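Local coordinates for uncharacterized protein (Staphylococcus aureus subsp. aureus Mu50, PDB 4QPV), which is of unknown function but belongs to the DUF1672 family and has a unique fold with a kinked-helix-beta-beta-beta repeat, at residues A[171-182]-A[213-224]. Numbering follows the deposited sequence.
Sequences RNEYYYLTAIPY and LKDKSRPYVVTT
Leu177 and Val221 meet on the buried face of a two-stranded antiparallel ladder, where Leu177 CD1 lies 3.5 Å from Val221 CG2. The other Val221 branch, CG1, reaches 3.6 Å from CD1 of the Tyr175 ring. With CG between its backbone N and carbonyl carbon (chi1 65°), Tyr175 sets this ring on the side of helix 135-147, and its hydroxyl hydrogen-bonds Leu138 O. On the other face, Tyr176 and Val222 run side by side: Tyr176 CE1 lies 3.7 Å from Val222 CB, the Thr224 methyl meets the ring at its edge, and Arg171 NH2, also bonded to Ser168 OG, lies over one face of the ring, offset toward its rim. Tyr176 and Val222 form a hydrogen-bonded pair, in which Val222 N gives Tyr176 O a nearly straight bond of 3.0 Å. Strand 175-178 thereby joins a mixed sheet of this protein, whose fold is described as a kinked-helix-beta-beta-beta repeat; strand 220-227 also pairs in parallel with strand 259-265. At the Thr224 end, a water links Thr224 OG1 to Arg171 NH1 and Asn172 O.

Beyond Thr178 and Tyr220 the ladder ends, the segments diverge, and separate side-chain contacts and water bridges take over. The exposed Ile180 rests CG1 3.7 Å from Ser217 OG, which donates to the syn lone pair of Asp215 OD1; Ser217 N meets that oxygen from above the carboxylate plane, closing an Asx turn. Leu213, in the Schellman motif ending helix 199-212, lays CD1 over one face of the Tyr182 ring, 3.7 Å from its centroid in a CH-pi contact. Two waters bridge the Tyr182 hydroxyl, one to Asp215 OD2, the other to Leu213 O.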
ATOM      1  N   ARG A 171       2.037  -3.322  -0.019  1.00 22.41           N
ATOM      2  CA  ARG A 171       2.294  -3.125  -1.431  1.00 22.39           C
ATOM      3  C   ARG A 171       3.703  -3.508  -1.783  1.00 23.94           C
ATOM      4  O   ARG A 171       4.642  -3.189  -1.052  1.00 23.17           O
ATOM      5  CB  ARG A 171       2.066  -1.619  -1.784  1.00 21.44           C
ATOM      6  CG  ARG A 171       2.329  -1.259  -3.251  1.00 21.76           C
ATOM      7  CD  ARG A 171       2.132   0.237  -3.519  1.00 23.13           C
ATOM      8  NE  ARG A 171       0.750   0.697  -3.313  1.00 23.71           N
ATOM      9  CZ  ARG A 171      -0.145   0.834  -4.290  1.00 25.58           C
ATOM     10  NH1 ARG A 171       0.164   0.494  -5.537  1.00 21.56           N
ATOM     11  NH2 ARG A 171      -1.360   1.296  -4.026  1.00 24.22           N
ATOM     12  N   ASN A 172       3.864  -4.157  -2.953  1.00 21.76           N
ATOM     13  CA  ASN A 172       5.182  -4.420  -3.503  1.00 20.69           C
ATOM     14  C   ASN A 172       5.179  -3.855  -4.938  1.00 23.05           C
ATOM     15  O   ASN A 172       4.254  -3.115  -5.325  1.00 21.60           O
ATOM     16  CB  ASN A 172       5.604  -5.903  -3.392  1.00 24.27           C
ATOM     17  CG  ASN A 172       4.670  -6.857  -4.082  1.00 28.86           C
ATOM     18  OD1 ASN A 172       4.080  -6.546  -5.121  1.00 23.12           O
ATOM     19  ND2 ASN A 172       4.499  -8.038  -3.496  1.00 24.67           N
ATOM     20  N   GLU A 173       6.217  -4.150  -5.707  1.00 20.84           N
ATOM     21  CA  GLU A 173       6.350  -3.650  -7.079  0.50 21.03           C
ATOM     22  C   GLU A 173       5.153  -4.021  -7.960  1.00 24.84           C
ATOM     23  O   GLU A 173       4.794  -3.261  -8.856  1.00 23.94           O
ATOM     24  CB  GLU A 173       7.623  -4.226  -7.730  0.50 22.19           C
ATOM     25  CG  GLU A 173       8.930  -3.802  -7.080  0.50 27.69           C
ATOM     26  CD  GLU A 173      10.086  -4.718  -7.430  0.50 37.15           C
ATOM     27  OE1 GLU A 173      10.103  -5.869  -6.939  0.50 29.07           O
ATOM     28  OE2 GLU A 173      10.974  -4.290  -8.201  0.50 26.18           O
ATOM     29  N   TYR A 174       4.550  -5.202  -7.708  1.00 22.19           N
ATOM     30  CA  TYR A 174       3.521  -5.785  -8.559  1.00 21.02           C
ATOM     31  C   TYR A 174       2.075  -5.672  -8.121  1.00 24.23           C
ATOM     32  O   TYR A 174       1.212  -5.764  -8.992  1.00 23.34           O
ATOM     33  CB  TYR A 174       3.862  -7.282  -8.763  1.00 22.00           C
ATOM     34  CG  TYR A 174       5.245  -7.452  -9.345  1.00 23.52           C
ATOM     35  CD1 TYR A 174       5.485  -7.219 -10.699  1.00 25.78           C
ATOM     36  CD2 TYR A 174       6.338  -7.751  -8.528  1.00 23.87           C
ATOM     37  CE1 TYR A 174       6.776  -7.274 -11.225  1.00 26.67           C
ATOM     38  CE2 TYR A 174       7.635  -7.800  -9.046  1.00 25.63           C
ATOM     39  CZ  TYR A 174       7.844  -7.584 -10.401  1.00 30.97           C
ATOM     40  OH  TYR A 174       9.111  -7.609 -10.927  1.00 29.54           O
ATOM     41  N   TYR A 175       1.787  -5.524  -6.830  1.00 22.33           N
ATOM     42  CA  TYR A 175       0.395  -5.437  -6.393  1.00 20.58           C
ATOM     43  C   TYR A 175       0.273  -4.773  -5.052  1.00 24.23           C
ATOM     44  O   TYR A 175       1.266  -4.578  -4.335  1.00 21.61           O
ATOM     45  CB  TYR A 175      -0.284  -6.843  -6.354  1.00 21.07           C
ATOM     46  CG  TYR A 175       0.291  -7.809  -5.331  1.00 22.34           C
ATOM     47  CD1 TYR A 175      -0.113  -7.767  -3.998  1.00 23.30           C
ATOM     48  CD2 TYR A 175       1.188  -8.803  -5.712  1.00 22.37           C
ATOM     49  CE1 TYR A 175       0.389  -8.671  -3.060  1.00 25.32           C
ATOM     50  CE2 TYR A 175       1.675  -9.733  -4.790  1.00 23.43           C
ATOM     51  CZ  TYR A 175       1.293  -9.645  -3.459  1.00 29.32           C
ATOM     52  OH  TYR A 175       1.804 -10.526  -2.533  1.00 27.67           O
ATOM     53  N   TYR A 176      -0.971  -4.437  -4.706  1.00 22.16           N
ATOM     54  CA  TYR A 176      -1.276  -3.917  -3.383  1.00 23.23           C
ATOM     55  C   TYR A 176      -2.483  -4.701  -2.850  1.00 27.25           C
ATOM     56  O   TYR A 176      -3.262  -5.295  -3.635  1.00 25.25           O
ATOM     57  CB  TYR A 176      -1.488  -2.397  -3.382  1.00 25.26           C
ATOM     58  CG  TYR A 176      -2.717  -1.959  -4.145  1.00 29.48           C
ATOM     59  CD1 TYR A 176      -2.680  -1.800  -5.529  1.00 31.36           C
ATOM     60  CD2 TYR A 176      -3.923  -1.713  -3.488  1.00 32.35           C
ATOM     61  CE1 TYR A 176      -3.811  -1.418  -6.243  1.00 32.42           C
ATOM     62  CE2 TYR A 176      -5.063  -1.321  -4.191  1.00 33.91           C
ATOM     63  CZ  TYR A 176      -4.998  -1.164  -5.569  1.00 41.20           C
ATOM     64  OH  TYR A 176      -6.116  -0.792  -6.273  1.00 43.37           O
ATOM     65  N   LEU A 177      -2.608  -4.731  -1.515  1.00 24.67           N
ATOM     66  CA  LEU A 177      -3.657  -5.459  -0.805  1.00 25.17           C
ATOM     67  C   LEU A 177      -4.524  -4.439  -0.039  1.00 28.86           C
ATOM     68  O   LEU A 177      -3.978  -3.496   0.542  1.00 28.36           O
ATOM     69  CB  LEU A 177      -2.950  -6.469   0.143  1.00 25.86           C
ATOM     70  CG  LEU A 177      -3.769  -7.389   1.057  1.00 32.12           C
ATOM     71  CD1 LEU A 177      -4.342  -8.530   0.301  1.00 33.62           C
ATOM     72  CD2 LEU A 177      -2.865  -8.015   2.098  1.00 35.00           C
ATOM     73  N   THR A 178      -5.851  -4.607  -0.070  1.00 28.32           N
ATOM     74  CA  THR A 178      -6.801  -3.711   0.599  0.50 29.31           C
ATOM     75  C   THR A 178      -7.596  -4.506   1.638  1.00 36.04           C
ATOM     76  O   THR A 178      -8.115  -5.580   1.312  1.00 38.79           O
ATOM     77  CB  THR A 178      -7.725  -3.026  -0.443  0.50 37.49           C
ATOM     78  OG1 THR A 178      -6.925  -2.404  -1.459  0.50 33.84           O
ATOM     79  CG2 THR A 178      -8.672  -1.982   0.182  0.50 34.88           C
ATOM     80  N   ALA A 179      -7.721  -3.951   2.850  1.00 33.30           N
ATOM     81  CA  ALA A 179      -8.448  -4.484   3.996  1.00 34.55           C
ATOM     82  C   ALA A 179      -9.645  -3.604   4.342  1.00 37.56           C
ATOM     83  O   ALA A 179      -9.737  -2.465   3.886  1.00 36.00           O
ATOM     84  CB  ALA A 179      -7.518  -4.575   5.200  1.00 35.33           C
ATOM     85  N   ILE A 180     -10.542  -4.135   5.174  1.00 35.08           N
ATOM     86  CA  ILE A 180     -11.730  -3.429   5.627  1.00 36.11           C
ATOM     87  C   ILE A 180     -11.341  -2.450   6.753  1.00 41.22           C
ATOM     88  O   ILE A 180     -10.671  -2.859   7.711  1.00 40.14           O
ATOM     89  CB  ILE A 180     -12.822  -4.445   6.066  1.00 39.90           C
ATOM     90  CG1 ILE A 180     -13.360  -5.292   4.869  1.00 40.25           C
ATOM     91  CG2 ILE A 180     -13.968  -3.803   6.893  1.00 41.59           C
ATOM     92  CD1 ILE A 180     -13.962  -4.520   3.662  1.00 43.37           C
ATOM     93  N   PRO A 181     -11.785  -1.170   6.660  1.00 39.40           N
ATOM     94  CA  PRO A 181     -11.482  -0.212   7.727  1.00 39.59           C
ATOM     95  C   PRO A 181     -12.333  -0.408   8.986  1.00 41.50           C
ATOM     96  O   PRO A 181     -13.430  -0.958   8.928  1.00 41.71           O
ATOM     97  CB  PRO A 181     -11.794   1.138   7.073  1.00 41.60           C
ATOM     98  CG  PRO A 181     -12.865   0.841   6.090  1.00 47.01           C
ATOM     99  CD  PRO A 181     -12.563  -0.537   5.570  1.00 42.06           C
ATOM    100  N   TYR A 182     -11.813   0.042  10.130  1.00 36.56           N
ATOM    101  CA  TYR A 182     -12.513   0.036  11.418  1.00 38.16           C
ATOM    102  C   TYR A 182     -12.066   1.260  12.171  1.00 42.19           C
ATOM    103  O   TYR A 182     -11.145   1.948  11.726  1.00 39.86           O
ATOM    104  CB  TYR A 182     -12.243  -1.251  12.237  1.00 40.09           C
ATOM    105  CG  TYR A 182     -12.776  -2.515  11.603  1.00 41.42           C
ATOM    106  CD1 TYR A 182     -14.139  -2.801  11.607  1.00 44.54           C
ATOM    107  CD2 TYR A 182     -11.924  -3.402  10.947  1.00 41.02           C
ATOM    108  CE1 TYR A 182     -14.639  -3.947  10.990  1.00 43.93           C
ATOM    109  CE2 TYR A 182     -12.411  -4.558  10.339  1.00 41.75           C
ATOM    110  CZ  TYR A 182     -13.770  -4.828  10.367  1.00 48.01           C
ATOM    111  OH  TYR A 182     -14.257  -5.965   9.767  1.00 46.41           O
ATOM    112  N   LEU A 213     -16.718  -8.877  14.262  1.00 51.51           N
ATOM    113  CA  LEU A 213     -16.983  -7.633  13.524  1.00 50.30           C
ATOM    114  C   LEU A 213     -17.916  -7.853  12.326  1.00 54.09           C
ATOM    115  O   LEU A 213     -18.217  -6.898  11.598  1.00 53.19           O
ATOM    116  CB  LEU A 213     -15.667  -6.976  13.057  1.00 47.46           C
ATOM    117  CG  LEU A 213     -14.846  -6.301  14.161  1.00 51.02           C
ATOM    118  CD1 LEU A 213     -13.388  -6.177  13.758  1.00 48.13           C
ATOM    119  CD2 LEU A 213     -15.427  -4.943  14.544  1.00 53.19           C
ATOM    120  N   LYS A 214     -18.361  -9.112  12.128  1.00 50.28           N
ATOM    121  CA  LYS A 214     -19.305  -9.554  11.105  1.00 50.39           C
ATOM    122  C   LYS A 214     -18.843  -9.142   9.689  1.00 52.88           C
ATOM    123  O   LYS A 214     -19.586  -8.511   8.932  1.00 52.58           O
ATOM    124  CB  LYS A 214     -20.730  -9.050  11.427  1.00 54.13           C
ATOM    125  CG  LYS A 214     -21.399  -9.838  12.565  1.00 61.32           C
ATOM    126  CD  LYS A 214     -21.970  -8.937  13.638  1.00 68.07           C
ATOM    127  CE  LYS A 214     -22.450  -9.692  14.863  1.00 74.79           C
ATOM    128  NZ  LYS A 214     -23.660 -10.518  14.595  1.00 74.43           N
ATOM    129  N   ASP A 215     -17.607  -9.526   9.347  1.00 48.21           N
ATOM    130  CA  ASP A 215     -17.025  -9.309   8.022  1.00 45.66           C
ATOM    131  C   ASP A 215     -16.963 -10.656   7.284  1.00 50.21           C
ATOM    132  O   ASP A 215     -16.185 -11.531   7.662  1.00 50.20           O
ATOM    133  CB  ASP A 215     -15.635  -8.642   8.115  1.00 45.17           C
ATOM    134  CG  ASP A 215     -14.924  -8.507   6.778  1.00 50.85           C
ATOM    135  OD1 ASP A 215     -15.625  -8.339   5.741  1.00 50.65           O
ATOM    136  OD2 ASP A 215     -13.669  -8.585   6.763  1.00 48.46           O
ATOM    137  N   LYS A 216     -17.794 -10.819   6.241  1.00 47.78           N
ATOM    138  CA  LYS A 216     -17.876 -12.048   5.454  1.00 48.71           C
ATOM    139  C   LYS A 216     -17.095 -11.935   4.139  1.00 51.64           C
ATOM    140  O   LYS A 216     -17.026 -12.914   3.387  1.00 51.46           O
ATOM    141  CB  LYS A 216     -19.346 -12.408   5.169  1.00 54.42           C
ATOM    142  CG  LYS A 216     -20.123 -12.836   6.416  1.00 68.87           C
ATOM    143  CD  LYS A 216     -21.560 -13.226   6.087  1.00 83.84           C
ATOM    144  CE  LYS A 216     -22.330 -13.698   7.298  1.00 99.95           C
ATOM    145  NZ  LYS A 216     -22.649 -12.582   8.232  1.00111.15           N
ATOM    146  N   SER A 217     -16.492 -10.751   3.884  1.00 46.31           N
ATOM    147  CA  SER A 217     -15.729 -10.448   2.673  1.00 44.17           C
ATOM    148  C   SER A 217     -14.267 -10.901   2.786  1.00 46.69           C
ATOM    149  O   SER A 217     -13.762 -11.153   3.884  1.00 46.90           O
ATOM    150  CB  SER A 217     -15.776  -8.948   2.390  1.00 47.02           C
ATOM    151  OG  SER A 217     -14.866  -8.218   3.202  1.00 53.51           O
ATOM    152  N   ARG A 218     -13.581 -10.955   1.650  1.00 40.78           N
ATOM    153  CA  ARG A 218     -12.162 -11.306   1.597  1.00 38.08           C
ATOM    154  C   ARG A 218     -11.342 -10.087   1.189  1.00 37.88           C
ATOM    155  O   ARG A 218     -11.831  -9.263   0.398  1.00 35.68           O
ATOM    156  CB  ARG A 218     -11.895 -12.456   0.597  1.00 37.65           C
ATOM    157  CG  ARG A 218     -12.929 -13.591   0.602  1.00 45.55           C
ATOM    158  CD  ARG A 218     -12.737 -14.572   1.738  1.00 54.55           C
ATOM    159  NE  ARG A 218     -13.724 -15.655   1.684  1.00 60.03           N
ATOM    160  CZ  ARG A 218     -13.495 -16.857   1.165  1.00 66.25           C
ATOM    161  NH1 ARG A 218     -12.307 -17.153   0.660  1.00 49.34           N
ATOM    162  NH2 ARG A 218     -14.451 -17.778   1.160  1.00 55.44           N
ATOM    163  N   PRO A 219     -10.090  -9.961   1.682  1.00 32.35           N
ATOM    164  CA  PRO A 219      -9.221  -8.874   1.198  1.00 30.90           C
ATOM    165  C   PRO A 219      -9.049  -8.939  -0.326  1.00 33.98           C
ATOM    166  O   PRO A 219      -9.194 -10.003  -0.936  1.00 32.65           O
ATOM    167  CB  PRO A 219      -7.883  -9.136   1.898  1.00 31.67           C
ATOM    168  CG  PRO A 219      -8.192 -10.042   3.031  1.00 37.61           C
ATOM    169  CD  PRO A 219      -9.368 -10.856   2.608  1.00 34.96           C
ATOM    170  N   TYR A 220      -8.763  -7.787  -0.933  1.00 31.79           N
ATOM    171  CA  TYR A 220      -8.572  -7.674  -2.370  1.00 31.36           C
ATOM    172  C   TYR A 220      -7.106  -7.479  -2.705  1.00 32.49           C
ATOM    173  O   TYR A 220      -6.450  -6.611  -2.118  1.00 30.80           O
ATOM    174  CB  TYR A 220      -9.374  -6.481  -2.927  1.00 32.99           C
ATOM    175  CG  TYR A 220     -10.868  -6.695  -2.978  1.00 38.05           C
ATOM    176  CD1 TYR A 220     -11.660  -6.520  -1.845  1.00 41.29           C
ATOM    177  CD2 TYR A 220     -11.504  -7.007  -4.175  1.00 39.77           C
ATOM    178  CE1 TYR A 220     -13.041  -6.731  -1.885  1.00 44.08           C
ATOM    179  CE2 TYR A 220     -12.885  -7.208  -4.231  1.00 42.54           C
ATOM    180  CZ  TYR A 220     -13.650  -7.067  -3.085  1.00 51.52           C
ATOM    181  OH  TYR A 220     -15.014  -7.247  -3.161  1.00 55.53           O
ATOM    182  N   VAL A 221      -6.611  -8.266  -3.666  1.00 28.75           N
ATOM    183  CA  VAL A 221      -5.276  -8.126  -4.250  1.00 28.23           C
ATOM    184  C   VAL A 221      -5.472  -7.536  -5.660  1.00 31.11           C
ATOM    185  O   VAL A 221      -6.189  -8.128  -6.453  1.00 30.56           O
ATOM    186  CB  VAL A 221      -4.487  -9.456  -4.305  1.00 32.20           C
ATOM    187  CG1 VAL A 221      -3.172  -9.278  -5.067  1.00 31.05           C
ATOM    188  CG2 VAL A 221      -4.235 -10.014  -2.912  1.00 32.37           C
ATOM    189  N   VAL A 222      -4.872  -6.373  -5.956  1.00 28.27           N
ATOM    190  CA  VAL A 222      -4.980  -5.749  -7.285  1.00 28.07           C
ATOM    191  C   VAL A 222      -3.563  -5.525  -7.829  1.00 26.53           C
ATOM    192  O   VAL A 222      -2.772  -4.854  -7.173  1.00 23.98           O
ATOM    193  CB  VAL A 222      -5.814  -4.417  -7.268  1.00 34.63           C
ATOM    194  CG1 VAL A 222      -5.958  -3.849  -8.677  1.00 34.90           C
ATOM    195  CG2 VAL A 222      -7.203  -4.621  -6.643  1.00 35.96           C
ATOM    196  N   THR A 223      -3.248  -6.058  -9.012  1.00 23.33           N
ATOM    197  CA  THR A 223      -1.915  -5.851  -9.593  1.00 22.11           C
ATOM    198  C   THR A 223      -1.772  -4.415 -10.153  1.00 25.46           C
ATOM    199  O   THR A 223      -2.775  -3.752 -10.449  1.00 25.75           O
ATOM    200  CB  THR A 223      -1.530  -6.910 -10.653  1.00 28.65           C
ATOM    201  OG1 THR A 223      -2.279  -6.702 -11.867  1.00 28.20           O
ATOM    202  CG2 THR A 223      -1.621  -8.366 -10.128  1.00 30.41           C
ATOM    203  N   THR A 224      -0.516  -3.955 -10.276  1.00 22.86           N
ATOM    204  CA  THR A 224      -0.147  -2.627 -10.800  1.00 22.35           C
ATOM    205  C   THR A 224       0.943  -2.898 -11.816  1.00 26.58           C
ATOM    206  O   THR A 224       2.134  -2.767 -11.523  1.00 25.50           O
ATOM    207  CB  THR A 224       0.302  -1.663  -9.663  1.00 26.78           C
ATOM    208  OG1 THR A 224       1.448  -2.216  -8.996  1.00 25.72           O
ATOM    209  CG2 THR A 224      -0.827  -1.358  -8.653  1.00 26.67           C
TER
HETATM  210  O   HOH W   1       1.998  -1.627  -6.430  1.00 24.43           O
HETATM  211  O   HOH W   2     -12.264  -7.570   8.875  1.00 38.98           O
HETATM  212  O   HOH W   3     -17.013  -5.590   9.222  1.00 67.94           O